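Local coordinates for SspB protein (Streptomyces clavuligerus, PDB 6JUF) that probably acts as a magnesium-binding DNase in the phosphorothioation-sensing SspABCD-SspE system that defends bacteria against phage, at residues Ala10-Ala15 / Glu162-Ala167; Ala21-Trp26 / Lys54-Ala59; Ala40-Asp45 / Ala59-Ser64; Arg92-Glu97 / His114-Ser119. All coordinates share one frame; numbering follows the deposited sequence.

Contact 1: residues Ala10-Ala15 / Glu162-Ala167; sequences AHSSFA and EGPVEA
P164 lies over one face of the F14 ring, its CG 3.4 Å above the ring plane and displaced toward the CG-CD2-CE2 side, while the S12 hydroxyl OG sits in plane at the ring edge. The touch is a CH-pi contact: P164 CG stands 3.6 Å from the centroid of the F14 ring and only 19° off its normal. The closest pair is F14 CD2 with P164 CG at 3.4 Å, and P164 CD follows at 3.5 Å from F14 CE2, so the flank of the pyrrolidine from CB through CG to CD covers this side of the phenyl. F14 takes the torsion that sets CG opposite its carbonyl carbon (chi1 -61°), and this turns the ring up against the proline. S12 adds a looser touch, its OG 4.3 Å from P164 CD. Its backbone forms the centre of an inverse gamma turn, closed by a weak bond from S13 N to H11 O of 3.0 Å; S12 and F14 point toward residues 162-167 and S13 away. V156, F160 and I169 also touch F14, and P164 shares V156 and I169 with it. A15 N donates to D172 OD1 of helix 166-180, whose N-cap position is held by V165. The loop between helices 5-9 and 24-34 is thus joined to the start of helix 166-180 by a CH-pi contact of proline over phenylalanine, about 10 Å by side chain from E18, a magnesium-binding residue whose metal is absent from this chain.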
# COMPACT_ATOMS: atom_id res chain seq x y z
N ALA B 10 -2.59 -27.75 -5.24
CA ALA B 10 -2.10 -26.71 -6.15
C ALA B 10 -1.79 -27.15 -7.57
O ALA B 10 -1.38 -28.26 -7.82
CB ALA B 10 -0.86 -26.06 -5.52
N HIS B 11 -1.96 -26.20 -8.51
CA HIS B 11 -1.48 -26.40 -9.87
C HIS B 11 0.03 -26.27 -9.91
O HIS B 11 0.65 -25.59 -9.05
CB HIS B 11 -2.02 -25.27 -10.73
CG HIS B 11 -3.51 -25.28 -10.89
ND1 HIS B 11 -4.19 -26.32 -11.44
CD2 HIS B 11 -4.46 -24.35 -10.53
CE1 HIS B 11 -5.51 -26.02 -11.46
NE2 HIS B 11 -5.67 -24.81 -10.92
N SER B 12 0.65 -26.85 -10.93
CA SER B 12 2.10 -26.76 -11.13
C SER B 12 2.42 -25.41 -11.80
O SER B 12 2.48 -25.27 -13.01
CB SER B 12 2.60 -27.94 -11.98
OG SER B 12 3.99 -27.81 -12.09
N SER B 13 2.51 -24.37 -11.00
CA SER B 13 2.80 -23.05 -11.47
C SER B 13 3.91 -22.47 -10.61
O SER B 13 3.71 -22.24 -9.41
CB SER B 13 1.53 -22.18 -11.41
OG SER B 13 1.81 -20.85 -11.86
N PHE B 14 5.07 -22.20 -11.23
CA PHE B 14 6.26 -21.67 -10.50
C PHE B 14 6.89 -20.51 -11.27
O PHE B 14 7.08 -20.59 -12.50
CB PHE B 14 7.31 -22.80 -10.32
CG PHE B 14 6.78 -23.96 -9.52
CD1 PHE B 14 6.92 -23.98 -8.11
CD2 PHE B 14 6.08 -24.99 -10.16
CE1 PHE B 14 6.35 -25.03 -7.39
CE2 PHE B 14 5.56 -26.04 -9.41
CZ PHE B 14 5.69 -26.05 -8.05
N ALA B 15 7.16 -19.43 -10.54
CA ALA B 15 7.96 -18.27 -10.99
C ALA B 15 7.31 -17.53 -12.16
O ALA B 15 7.98 -16.79 -12.84
CB ALA B 15 9.39 -18.70 -11.34
N GLU B 162 6.84 -34.07 -13.59
CA GLU B 162 7.38 -33.27 -14.69
C GLU B 162 8.11 -32.03 -14.19
O GLU B 162 9.18 -31.69 -14.70
CB GLU B 162 6.22 -32.84 -15.60
CG GLU B 162 6.43 -31.53 -16.38
CD GLU B 162 5.13 -30.78 -16.60
OE1 GLU B 162 4.16 -31.39 -17.10
OE2 GLU B 162 5.08 -29.56 -16.29
N GLY B 163 7.54 -31.42 -13.16
CA GLY B 163 7.72 -30.00 -12.83
C GLY B 163 9.01 -29.19 -12.87
O GLY B 163 10.00 -29.55 -13.49
N PRO B 164 9.01 -28.06 -12.15
CA PRO B 164 9.97 -26.98 -12.34
C PRO B 164 11.43 -27.31 -12.00
O PRO B 164 11.75 -28.28 -11.30
CB PRO B 164 9.47 -25.92 -11.33
CG PRO B 164 8.97 -26.76 -10.21
CD PRO B 164 8.17 -27.81 -10.97
N VAL B 165 12.30 -26.47 -12.51
CA VAL B 165 13.67 -26.47 -12.07
C VAL B 165 13.78 -25.71 -10.74
O VAL B 165 12.93 -24.87 -10.39
CB VAL B 165 14.65 -25.91 -13.15
CG1 VAL B 165 14.62 -26.80 -14.39
CG2 VAL B 165 14.27 -24.48 -13.55
N GLU B 166 14.84 -26.01 -10.01
CA GLU B 166 15.16 -25.41 -8.73
C GLU B 166 15.20 -23.89 -8.82
O GLU B 166 14.72 -23.18 -7.95
CB GLU B 166 16.47 -26.00 -8.21
CG GLU B 166 16.91 -25.43 -6.87
CD GLU B 166 18.19 -26.06 -6.38
OE1 GLU B 166 18.12 -27.12 -5.76
OE2 GLU B 166 19.25 -25.50 -6.67
N ALA B 167 15.73 -23.37 -9.92
CA ALA B 167 15.85 -21.92 -10.10
C ALA B 167 14.50 -21.25 -10.03
O ALA B 167 14.38 -20.11 -9.49
CB ALA B 167 16.60 -21.57 -11.39

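Contact 2: residues Ala21-Trp26 / Lys54-Ala59; sequences APRFGW and KNMVYA
W26 makes the apolar part of the contact with the far rim of its indole: CZ2 touches M56 CB at 3.7 Å and CZ3 meets the A59 methyl CB at 3.8 Å, so the six-membered ring rests on M56 and A59. The M56 and W26 side chains run at about a right angle. The sulfur-aromatic part comes from the extended M56 chain, which carries SD past the indole rim, 5.2 Å from the centroid of the W26 six-membered ring and 78° off its normal, hence at the edge. Beyond the sulfur, M56 CE reaches R23 NH2 at 4.0 Å. Within residues 21-26, R23 and W26 pack on each other, with W26 CZ2 3.3 Å above the R23 guanidinium plane and over its centre. The charge of R23 is paired outside: NH1 forms a salt bridge with E105 of the second subunit, which also packs on W26. F20 meets the indole edge-to-face. This is a Met-aromatic contact joining the starts of helices 24-34 and 57-66; it borders the subunit interface and lies near E18, a magnesium-binding residue with no metal in this chain, whose side chain is about 5 Å from that of A59.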
# COMPACT_ATOMS: atom_id res chain seq x y z
N ALA B 21 6.47 -9.13 -6.88
CA ALA B 21 5.45 -9.33 -5.83
C ALA B 21 4.21 -8.57 -6.20
O ALA B 21 4.26 -7.72 -7.10
CB ALA B 21 6.02 -8.91 -4.48
N PRO B 22 3.06 -8.86 -5.56
CA PRO B 22 1.81 -8.20 -6.00
C PRO B 22 1.86 -6.67 -5.84
O PRO B 22 2.51 -6.17 -4.92
CB PRO B 22 0.73 -8.81 -5.07
CG PRO B 22 1.34 -10.13 -4.63
CD PRO B 22 2.81 -9.90 -4.55
N ARG B 23 1.17 -5.95 -6.68
CA ARG B 23 1.00 -4.53 -6.56
C ARG B 23 -0.48 -4.18 -6.60
O ARG B 23 -1.23 -4.81 -7.37
CB ARG B 23 1.64 -3.83 -7.79
CG ARG B 23 3.10 -4.21 -8.06
CD ARG B 23 3.77 -3.22 -9.02
NE ARG B 23 5.01 -3.81 -9.50
CZ ARG B 23 5.83 -3.21 -10.34
NH1 ARG B 23 5.48 -2.02 -10.85
NH2 ARG B 23 6.95 -3.83 -10.76
N PHE B 24 -0.90 -3.18 -5.80
CA PHE B 24 -2.30 -2.82 -5.85
C PHE B 24 -2.75 -2.38 -7.27
O PHE B 24 -3.79 -2.80 -7.77
CB PHE B 24 -2.64 -1.68 -4.85
CG PHE B 24 -3.98 -1.08 -5.11
CD1 PHE B 24 -5.15 -1.81 -4.82
CD2 PHE B 24 -4.10 0.16 -5.76
CE1 PHE B 24 -6.40 -1.30 -5.16
CE2 PHE B 24 -5.37 0.67 -6.05
CZ PHE B 24 -6.52 -0.07 -5.76
N GLY B 25 -1.91 -1.50 -7.86
CA GLY B 25 -2.22 -0.97 -9.22
C GLY B 25 -2.47 -2.10 -10.20
O GLY B 25 -3.36 -1.99 -11.06
N TRP B 26 -1.73 -3.21 -10.05
CA TRP B 26 -1.93 -4.35 -10.96
C TRP B 26 -3.27 -5.03 -10.76
O TRP B 26 -3.95 -5.40 -11.75
CB TRP B 26 -0.82 -5.36 -10.77
CG TRP B 26 0.49 -4.91 -11.35
CD1 TRP B 26 0.80 -3.72 -11.94
CD2 TRP B 26 1.72 -5.74 -11.43
NE1 TRP B 26 2.15 -3.70 -12.36
CE2 TRP B 26 2.74 -4.90 -12.05
CE3 TRP B 26 2.06 -7.01 -11.01
CZ2 TRP B 26 4.02 -5.37 -12.33
CZ3 TRP B 26 3.37 -7.47 -11.26
CH2 TRP B 26 4.33 -6.67 -11.88
N LYS B 54 6.33 -4.23 -20.90
CA LYS B 54 6.22 -5.49 -21.62
C LYS B 54 6.53 -6.74 -20.73
O LYS B 54 5.79 -7.76 -20.78
CB LYS B 54 7.07 -5.35 -22.91
CG LYS B 54 7.06 -6.51 -23.88
CD LYS B 54 5.68 -6.73 -24.49
CE LYS B 54 5.57 -6.25 -25.93
NZ LYS B 54 6.52 -5.15 -26.29
N ASN B 55 7.58 -6.64 -19.88
CA ASN B 55 7.97 -7.82 -19.07
C ASN B 55 7.08 -7.97 -17.84
O ASN B 55 7.25 -8.91 -17.10
CB ASN B 55 9.44 -7.75 -18.66
CG ASN B 55 9.75 -6.55 -17.83
OD1 ASN B 55 9.13 -5.49 -17.99
ND2 ASN B 55 10.68 -6.69 -16.91
N MET B 56 6.12 -7.05 -17.68
CA MET B 56 5.17 -7.12 -16.52
C MET B 56 3.77 -7.66 -16.86
O MET B 56 2.99 -8.02 -15.95
CB MET B 56 5.05 -5.74 -15.86
CG MET B 56 6.33 -5.24 -15.30
SD MET B 56 6.08 -3.48 -14.95
CE MET B 56 7.78 -3.05 -14.63
N VAL B 57 3.47 -7.81 -18.16
CA VAL B 57 2.12 -8.23 -18.55
C VAL B 57 1.72 -9.59 -17.96
O VAL B 57 0.64 -9.75 -17.40
CB VAL B 57 1.90 -8.18 -20.07
CG1 VAL B 57 0.51 -8.71 -20.45
CG2 VAL B 57 2.15 -6.74 -20.64
N TYR B 58 2.58 -10.57 -18.13
CA TYR B 58 2.28 -11.89 -17.64
C TYR B 58 2.16 -11.95 -16.11
O TYR B 58 1.25 -12.58 -15.58
CB TYR B 58 3.27 -12.94 -18.17
CG TYR B 58 2.59 -14.25 -18.18
CD1 TYR B 58 1.97 -14.66 -19.34
CD2 TYR B 58 2.53 -15.07 -17.03
CE1 TYR B 58 1.30 -15.82 -19.39
CE2 TYR B 58 1.83 -16.29 -17.07
CZ TYR B 58 1.23 -16.62 -18.28
OH TYR B 58 0.59 -17.83 -18.39
N ALA B 59 3.08 -11.29 -15.43
CA ALA B 59 3.02 -11.25 -13.96
C ALA B 59 1.68 -10.66 -13.49
O ALA B 59 1.06 -11.15 -12.57
CB ALA B 59 4.20 -10.47 -13.39

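Contact 3: residues Ala40-Asp45 / Ala59-Ser64; sequences AFLADD and AMRYWS
F41 and R61 bury the most surface here, meeting as a flat ring laid along an aliphatic shaft. R61 CB stands over one face of the phenyl, 3.7 Å from the centroid of the F41 ring and 18° off its normal, a CH-pi contact; the closest pair is F41 CG with R61 CB at 3.6 Å. R61 CG lies 3.7 Å from F41 CD2, and CD comes up to F41 CB, so the methylenes run over the ring toward the F41 backbone. That course depends on an arginine extended throughout, starting with CG opposite its own backbone N (chi1 176°). The guanidinium ends beyond the ring rim, turned nearly parallel to the phenyl (planes 14° apart) but displaced from its plane. The loop ahead of helix 46-50 is thus laid on the flank of helix 57-66, with F41 also packed on A30 and L50. The polar end of R61 is shared out: NE forms a salt bridge with E72 of strand 70-74, while a water in the guanidinium plane accepts from R61 NH1 at 3.0 Å and donates to F41 O at 2.9 Å. This bridge ties the arginine to the loop backbone as well as to its ring, and these polar partners should hold the guanidinium from rotating. L42, more exposed, sends CD2 to within 3.6 Å of R61 NH1, and M60 CG touches F41 CE1 at 4.1 Å.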
# COMPACT_ATOMS: atom_id res chain seq x y z
N ALA B 40 -7.54 -8.86 -22.63
CA ALA B 40 -6.77 -7.76 -22.05
C ALA B 40 -5.25 -8.03 -21.87
O ALA B 40 -4.44 -7.09 -22.02
CB ALA B 40 -7.37 -7.35 -20.70
N PHE B 41 -4.88 -9.26 -21.60
CA PHE B 41 -3.45 -9.61 -21.41
C PHE B 41 -2.81 -10.16 -22.67
O PHE B 41 -1.59 -10.41 -22.68
CB PHE B 41 -3.28 -10.63 -20.28
CG PHE B 41 -3.94 -10.23 -19.00
CD1 PHE B 41 -3.39 -9.19 -18.24
CD2 PHE B 41 -5.06 -10.91 -18.52
CE1 PHE B 41 -4.02 -8.78 -17.06
CE2 PHE B 41 -5.69 -10.50 -17.35
CZ PHE B 41 -5.16 -9.45 -16.62
N LEU B 42 -3.56 -10.25 -23.76
CA LEU B 42 -3.02 -10.87 -25.00
C LEU B 42 -2.91 -9.85 -26.11
O LEU B 42 -2.18 -10.08 -27.10
CB LEU B 42 -3.99 -11.96 -25.43
CG LEU B 42 -4.02 -13.14 -24.47
CD1 LEU B 42 -5.21 -13.97 -24.90
CD2 LEU B 42 -2.74 -13.95 -24.45
N ALA B 43 -3.64 -8.73 -25.97
CA ALA B 43 -3.67 -7.71 -27.01
C ALA B 43 -2.28 -7.18 -27.36
O ALA B 43 -1.38 -7.14 -26.51
CB ALA B 43 -4.59 -6.56 -26.60
N ASP B 44 -2.07 -6.80 -28.63
CA ASP B 44 -0.82 -6.21 -29.02
C ASP B 44 -0.45 -4.96 -28.22
O ASP B 44 0.71 -4.78 -27.86
CB ASP B 44 -0.84 -5.79 -30.49
CG ASP B 44 -0.92 -6.95 -31.42
OD1 ASP B 44 -0.69 -8.12 -31.02
OD2 ASP B 44 -1.24 -6.65 -32.61
N ASP B 45 -1.44 -4.14 -27.89
CA ASP B 45 -1.27 -2.92 -27.08
C ASP B 45 -1.43 -3.17 -25.59
O ASP B 45 -1.60 -2.20 -24.86
CB ASP B 45 -2.32 -1.86 -27.48
CG ASP B 45 -2.30 -1.55 -28.96
OD1 ASP B 45 -3.30 -1.77 -29.68
OD2 ASP B 45 -1.27 -1.07 -29.40
N ALA B 59 3.08 -11.29 -15.43
CA ALA B 59 3.02 -11.25 -13.96
C ALA B 59 1.68 -10.66 -13.49
O ALA B 59 1.06 -11.15 -12.57
CB ALA B 59 4.20 -10.47 -13.39
N MET B 60 1.24 -9.60 -14.16
CA MET B 60 -0.06 -8.98 -13.82
C MET B 60 -1.23 -9.96 -14.03
O MET B 60 -2.10 -10.10 -13.17
CB MET B 60 -0.24 -7.71 -14.66
CG MET B 60 -1.55 -6.96 -14.40
SD MET B 60 -1.68 -5.61 -15.57
CE MET B 60 -2.63 -4.40 -14.66
N ARG B 61 -1.21 -10.66 -15.18
CA ARG B 61 -2.19 -11.70 -15.49
C ARG B 61 -2.18 -12.81 -14.42
O ARG B 61 -3.25 -13.22 -13.92
CB ARG B 61 -1.83 -12.25 -16.88
CG ARG B 61 -2.69 -13.44 -17.36
CD ARG B 61 -2.11 -13.95 -18.68
NE ARG B 61 -2.80 -15.14 -19.12
CZ ARG B 61 -2.60 -15.68 -20.32
NH1 ARG B 61 -1.74 -15.07 -21.17
NH2 ARG B 61 -3.25 -16.78 -20.67
N TYR B 62 -0.96 -13.28 -14.08
CA TYR B 62 -0.75 -14.33 -13.10
C TYR B 62 -1.39 -13.96 -11.74
O TYR B 62 -2.10 -14.73 -11.14
CB TYR B 62 0.76 -14.66 -12.96
CG TYR B 62 0.97 -15.56 -11.76
CD1 TYR B 62 0.78 -16.94 -11.83
CD2 TYR B 62 1.33 -14.97 -10.51
CE1 TYR B 62 0.91 -17.73 -10.69
CE2 TYR B 62 1.49 -15.78 -9.38
CZ TYR B 62 1.26 -17.16 -9.49
OH TYR B 62 1.37 -17.95 -8.37
N TRP B 63 -1.11 -12.74 -11.30
CA TRP B 63 -1.55 -12.32 -9.96
C TRP B 63 -3.06 -12.27 -9.92
O TRP B 63 -3.67 -12.64 -8.91
CB TRP B 63 -0.91 -11.02 -9.46
CG TRP B 63 0.48 -11.24 -9.00
CD1 TRP B 63 1.64 -10.63 -9.45
CD2 TRP B 63 0.90 -12.14 -7.91
NE1 TRP B 63 2.76 -11.12 -8.74
CE2 TRP B 63 2.36 -12.02 -7.80
CE3 TRP B 63 0.21 -12.99 -7.01
CZ2 TRP B 63 3.10 -12.76 -6.86
CZ3 TRP B 63 0.98 -13.72 -6.07
CH2 TRP B 63 2.37 -13.60 -6.01
N SER B 64 -3.69 -11.79 -10.98
CA SER B 64 -5.18 -11.79 -10.98
C SER B 64 -5.75 -13.22 -10.87
O SER B 64 -6.70 -13.41 -10.10
CB SER B 64 -5.70 -11.20 -12.28
OG SER B 64 -5.65 -9.80 -12.13
O HOH W 1 -0.15 -12.51 -21.21

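Contact 4: residues Arg92-Glu97 / His114-Ser119; sequences RWLLDE and HWWLLS
W116 projects from helix 107-118 and rests the outer rim of its indole against W93 and L94 of helix 89-95. W116 CH2 comes within 4.1 Å of W93 CZ3, the two side chains running at about a right angle, and W116 CZ3 lies 4.0 Å from L94 CD2. L94 and W116 pass each other in opposite directions, each pointing at the other's helix. The backbones stay well apart, with 11.9 Å from L94 CA to W116 CA, and it is the length of the side chains that spans the distance. W116 reaches across by setting CG opposite its carbonyl carbon (chi1 -71°). In the next shell each indole is held by its nitrogen: W93 NE1 donates to D315 OD1, and W116 NE1 is hydrogen-bonded to Y236 OH. W311 meets W93 edge-to-face. Further out, at the end of helix 89-95, D96 lies over one face of the R92 guanidinium, its OD1 3.6 Å from R92 NH1 and well out of the guanidinium plane. This pairing therefore rests on charge alone, whereas R92 NH2 makes a salt bridge with D98. Across the helix pair the chemistry is purely apolar and buried; the bonds made at each NE1 to other parts of the chain should help to fix the orientation of the indoles.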
# COMPACT_ATOMS: atom_id res chain seq x y z
N ARG B 92 -15.67 -8.77 -8.64
CA ARG B 92 -16.76 -7.79 -8.69
C ARG B 92 -17.13 -7.35 -7.24
O ARG B 92 -17.39 -6.17 -7.04
CB ARG B 92 -17.99 -8.39 -9.38
CG ARG B 92 -19.28 -7.59 -9.28
CD ARG B 92 -19.14 -6.25 -10.00
NE ARG B 92 -20.34 -5.39 -9.92
CZ ARG B 92 -20.58 -4.53 -8.93
NH1 ARG B 92 -19.78 -4.44 -7.84
NH2 ARG B 92 -21.69 -3.78 -8.98
N TRP B 93 -17.19 -8.28 -6.30
CA TRP B 93 -17.59 -7.96 -4.94
C TRP B 93 -16.53 -7.08 -4.27
O TRP B 93 -16.86 -6.18 -3.52
CB TRP B 93 -17.87 -9.25 -4.19
CG TRP B 93 -18.11 -9.04 -2.73
CD1 TRP B 93 -19.32 -8.81 -2.07
CD2 TRP B 93 -17.09 -9.07 -1.68
NE1 TRP B 93 -19.10 -8.64 -0.73
CE2 TRP B 93 -17.77 -8.80 -0.43
CE3 TRP B 93 -15.70 -9.28 -1.68
CZ2 TRP B 93 -17.08 -8.75 0.80
CZ3 TRP B 93 -15.05 -9.27 -0.43
CH2 TRP B 93 -15.75 -8.97 0.77
N LEU B 94 -15.23 -7.38 -4.46
CA LEU B 94 -14.17 -6.71 -3.72
C LEU B 94 -13.65 -5.44 -4.35
O LEU B 94 -13.47 -4.39 -3.68
CB LEU B 94 -12.98 -7.70 -3.54
CG LEU B 94 -11.76 -7.05 -2.82
CD1 LEU B 94 -12.08 -6.67 -1.36
CD2 LEU B 94 -10.55 -7.97 -2.92
N LEU B 95 -13.37 -5.49 -5.64
CA LEU B 95 -12.60 -4.47 -6.31
C LEU B 95 -13.39 -3.44 -7.10
O LEU B 95 -12.80 -2.43 -7.50
CB LEU B 95 -11.55 -5.12 -7.26
CG LEU B 95 -10.51 -5.98 -6.52
CD1 LEU B 95 -9.69 -6.69 -7.61
CD2 LEU B 95 -9.68 -5.10 -5.63
N ASP B 96 -14.64 -3.67 -7.41
CA ASP B 96 -15.42 -2.71 -8.15
C ASP B 96 -15.48 -1.39 -7.38
O ASP B 96 -15.46 -1.36 -6.13
CB ASP B 96 -16.81 -3.25 -8.35
CG ASP B 96 -17.51 -2.57 -9.50
OD1 ASP B 96 -18.21 -1.56 -9.24
OD2 ASP B 96 -17.33 -3.01 -10.64
N GLU B 97 -15.57 -0.29 -8.11
CA GLU B 97 -15.81 0.98 -7.46
C GLU B 97 -17.02 0.92 -6.54
O GLU B 97 -17.03 1.55 -5.46
CB GLU B 97 -15.95 2.10 -8.54
CG GLU B 97 -17.13 3.03 -8.43
CD GLU B 97 -17.41 3.77 -9.75
OE1 GLU B 97 -17.50 3.12 -10.83
OE2 GLU B 97 -17.54 5.01 -9.71
N HIS B 114 -4.83 -12.77 0.90
CA HIS B 114 -3.86 -13.79 1.28
C HIS B 114 -4.53 -15.15 1.39
O HIS B 114 -4.05 -16.16 0.85
CB HIS B 114 -3.16 -13.36 2.59
CG HIS B 114 -2.26 -14.40 3.13
ND1 HIS B 114 -2.52 -15.12 4.28
CD2 HIS B 114 -1.05 -14.85 2.64
CE1 HIS B 114 -1.47 -15.98 4.48
NE2 HIS B 114 -0.61 -15.83 3.46
N TRP B 115 -5.71 -15.17 2.02
CA TRP B 115 -6.50 -16.40 2.12
C TRP B 115 -6.85 -16.93 0.71
O TRP B 115 -6.70 -18.12 0.42
CB TRP B 115 -7.77 -16.09 2.93
CG TRP B 115 -8.67 -17.32 3.04
CD1 TRP B 115 -9.89 -17.55 2.38
CD2 TRP B 115 -8.41 -18.56 3.82
NE1 TRP B 115 -10.41 -18.76 2.71
CE2 TRP B 115 -9.57 -19.43 3.60
CE3 TRP B 115 -7.39 -18.97 4.71
CZ2 TRP B 115 -9.65 -20.70 4.15
CZ3 TRP B 115 -7.51 -20.26 5.25
CH2 TRP B 115 -8.62 -21.10 4.95
N TRP B 116 -7.24 -16.00 -0.19
CA TRP B 116 -7.60 -16.43 -1.54
C TRP B 116 -6.44 -16.96 -2.34
O TRP B 116 -6.58 -17.92 -3.07
CB TRP B 116 -8.28 -15.33 -2.33
CG TRP B 116 -9.68 -15.03 -1.82
CD1 TRP B 116 -10.46 -15.79 -0.89
CD2 TRP B 116 -10.53 -13.90 -2.20
NE1 TRP B 116 -11.68 -15.18 -0.68
CE2 TRP B 116 -11.79 -14.04 -1.42
CE3 TRP B 116 -10.37 -12.79 -3.02
CZ2 TRP B 116 -12.84 -13.10 -1.54
CZ3 TRP B 116 -11.43 -11.89 -3.15
CH2 TRP B 116 -12.63 -12.00 -2.39
N LEU B 117 -5.24 -16.40 -2.07
CA LEU B 117 -4.04 -16.84 -2.78
C LEU B 117 -3.73 -18.33 -2.42
O LEU B 117 -3.35 -19.11 -3.26
CB LEU B 117 -2.83 -15.96 -2.42
CG LEU B 117 -1.48 -16.34 -3.06
CD1 LEU B 117 -1.53 -16.34 -4.63
CD2 LEU B 117 -0.38 -15.41 -2.59
N LEU B 118 -3.93 -18.65 -1.15
CA LEU B 118 -3.62 -19.99 -0.61
C LEU B 118 -4.75 -20.99 -0.88
O LEU B 118 -4.60 -22.20 -0.80
CB LEU B 118 -3.32 -19.89 0.89
CG LEU B 118 -2.05 -19.17 1.31
CD1 LEU B 118 -2.06 -19.01 2.81
CD2 LEU B 118 -0.79 -19.89 0.81
N SER B 119 -5.92 -20.44 -1.22
CA SER B 119 -7.17 -21.23 -1.26
C SER B 119 -7.15 -22.36 -2.28
O SER B 119 -6.65 -22.18 -3.38
CB SER B 119 -8.37 -20.31 -1.55
OG SER B 119 -9.58 -21.00 -1.51

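In the fold
Contacts 2, 3 and 4 are buried, although the loop side of contact 3 is exposed at L42, and contact 1 is only partly buried. Contacts 2 and 3 share A59, and W26 O meets M60 CE between them at 3.3 Å. Helix 57-66 belongs to both and is touched by contact 1, S13 OG on Y62 CE1, and by contact 4, L117 on W63. CH-pi contacts serve the loops of contacts 1 and 3. Contact 2 adds sulfur and a salt bridge to the second subunit, contact 3 a water bridge and a salt bridge within the chain, and contact 4, nearest the chain centre, relies on indoles and leucine.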